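PDB 4HL9: antibiotic biosynthesis monooxygenase from Rhodospirillum rubrum, which probably acts as a monooxygenase that oxidises its substrate with molecular oxygen. Local coordinates for residues D30-K33 with P34-D38. Sequence-based numbering, arbitrary orientation.
Sequences DFIK and PEAID
The backbone N of Ala36 reaches back to the carbonyl O of Lys33 at 2.8 Å, the single hydrogen bond between 30-33 and 34-38. Its N-H points well at the acceptor (158°), but the nitrogen sits above the carbonyl plane, 43° out of it. The bond closes a turn over Pro34 and Glu35, whose backbones are nearly helical in shape. A weak second bond, from Ile37 N to Pro34 O at 3.4 Å, carries the winding one residue further. Pro34, which has no N-H to donate, restricts the backbone at the first corner of the turn. Beneath the turn, the methyl CB of Ala36 meets CG2 of Ile32 at 4.0 Å. This branch lies anti to the Ile32 backbone N, while CG1 stands beside that N and leads away from the turn; Ile32 also packs on Val40 and Tyr44 of helix 37-52 and on Phe72 of strand 71-78. On the exposed side, the Glu35 chain bends at chi2 (91°) and folds its carboxylate back over the root of Lys33; Glu35 OE1 lies 3.6 Å from Lys33 CB and is also near Lys33 CD. Lys33 itself runs out straight beyond CG, which leaves NZ 5.2 Å from Glu35 OE1: a favourable charge pairing at most, without contact. Arg105, from strand 104-115, donates to Ile32 O just before the bend. Together these residues form a tight beta-turn linking the inner strand 24-32 of the antiparallel sheet to helix 37-52, as expected for the ferredoxin-like ABM domain.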
loop_
_atom_site.group_PDB
_atom_site.type_symbol
_atom_site.label_atom_id
_atom_site.label_comp_id
_atom_site.label_asym_id
_atom_site.label_seq_id
_atom_site.Cartn_x
_atom_site.Cartn_y
_atom_site.Cartn_z
ATOM N N ASP A 30 -8.540 -6.154 1.309
ATOM C CA ASP A 30 -9.684 -7.019 1.589
ATOM C C ASP A 30 -9.503 -7.608 2.993
ATOM O O ASP A 30 -8.362 -7.883 3.404
ATOM C CB ASP A 30 -9.724 -8.178 0.620
ATOM C CG ASP A 30 -10.018 -7.766 -0.828
ATOM O OD1 ASP A 30 -10.451 -6.624 -1.108
ATOM O OD2 ASP A 30 -9.840 -8.644 -1.684
ATOM N N PHE A 31 -10.618 -7.796 3.697
ATOM C CA PHE A 31 -10.613 -8.435 5.028
ATOM C C PHE A 31 -11.511 -9.640 4.939
ATOM O O PHE A 31 -12.728 -9.501 4.898
ATOM C CB PHE A 31 -11.094 -7.455 6.094
ATOM C CG PHE A 31 -10.294 -6.163 6.140
ATOM C CD1 PHE A 31 -9.255 -6.007 7.054
ATOM C CD2 PHE A 31 -10.580 -5.118 5.271
ATOM C CE1 PHE A 31 -8.512 -4.821 7.109
ATOM C CE2 PHE A 31 -9.837 -3.921 5.308
ATOM C CZ PHE A 31 -8.807 -3.776 6.223
ATOM N N ILE A 32 -10.901 -10.809 4.839
ATOM C CA ILE A 32 -11.629 -12.045 4.556
ATOM C C ILE A 32 -11.891 -12.793 5.874
ATOM O O ILE A 32 -10.994 -12.846 6.732
ATOM C CB ILE A 32 -10.827 -12.952 3.584
ATOM C CG1 ILE A 32 -10.570 -12.216 2.245
ATOM C CG2 ILE A 32 -11.570 -14.278 3.322
ATOM C CD1 ILE A 32 -11.849 -11.581 1.676
ATOM N N LYS A 33 -13.088 -13.375 6.017
ATOM C CA LYS A 33 -13.399 -14.204 7.203
ATOM C C LYS A 33 -12.396 -15.345 7.294
ATOM O O LYS A 33 -12.144 -16.018 6.299
ATOM C CB LYS A 33 -14.825 -14.749 7.135
ATOM C CG LYS A 33 -15.894 -13.683 7.191
ATOM C CD LYS A 33 -17.279 -14.320 7.131
ATOM C CE LYS A 33 -18.341 -13.257 7.161
ATOM N NZ LYS A 33 -19.683 -13.875 7.084
ATOM N N PRO A 34 -11.791 -15.555 8.487
ATOM C CA PRO A 34 -10.735 -16.552 8.621
ATOM C C PRO A 34 -11.121 -17.934 8.100
ATOM O O PRO A 34 -10.280 -18.608 7.513
ATOM C CB PRO A 34 -10.483 -16.610 10.143
ATOM C CG PRO A 34 -10.870 -15.275 10.620
ATOM C CD PRO A 34 -12.002 -14.805 9.735
ATOM N N GLU A 35 -12.378 -18.328 8.314
ATOM C CA GLU A 35 -12.943 -19.606 7.824
ATOM C C GLU A 35 -12.792 -19.783 6.308
ATOM O O GLU A 35 -12.780 -20.912 5.812
ATOM C CB GLU A 35 -14.463 -19.682 8.096
ATOM C CG GLU A 35 -14.943 -19.279 9.443
ATOM C CD GLU A 35 -15.309 -17.802 9.549
ATOM O OE1 GLU A 35 -16.400 -17.374 9.090
ATOM O OE2 GLU A 35 -14.503 -17.075 10.142
ATOM N N ALA A 36 -12.708 -18.659 5.585
ATOM C CA ALA A 36 -12.809 -18.648 4.111
ATOM C C ALA A 36 -11.480 -18.519 3.358
ATOM O O ALA A 36 -11.462 -18.520 2.127
ATOM C CB ALA A 36 -13.770 -17.541 3.664
ATOM N N ILE A 37 -10.369 -18.416 4.092
ATOM C CA ILE A 37 -9.072 -18.108 3.507
ATOM C C ILE A 37 -8.664 -19.142 2.459
ATOM O O ILE A 37 -8.204 -18.774 1.364
ATOM C CB ILE A 37 -7.977 -17.931 4.624
ATOM C CG1 ILE A 37 -8.185 -16.595 5.373
ATOM C CG2 ILE A 37 -6.576 -18.073 4.046
ATOM C CD1 ILE A 37 -7.586 -16.563 6.791
ATOM N N ASP A 38 -8.834 -20.429 2.784
ATOM C CA ASP A 38 -8.468 -21.498 1.849
ATOM C C ASP A 38 -9.330 -21.517 0.576
ATOM O O ASP A 38 -8.864 -21.904 -0.482
ATOM C CB ASP A 38 -8.454 -22.875 2.540
ATOM C CG ASP A 38 -7.330 -22.992 3.579
ATOM O OD1 ASP A 38 -6.318 -22.267 3.465
ATOM O OD2 ASP A 38 -7.467 -23.791 4.527
#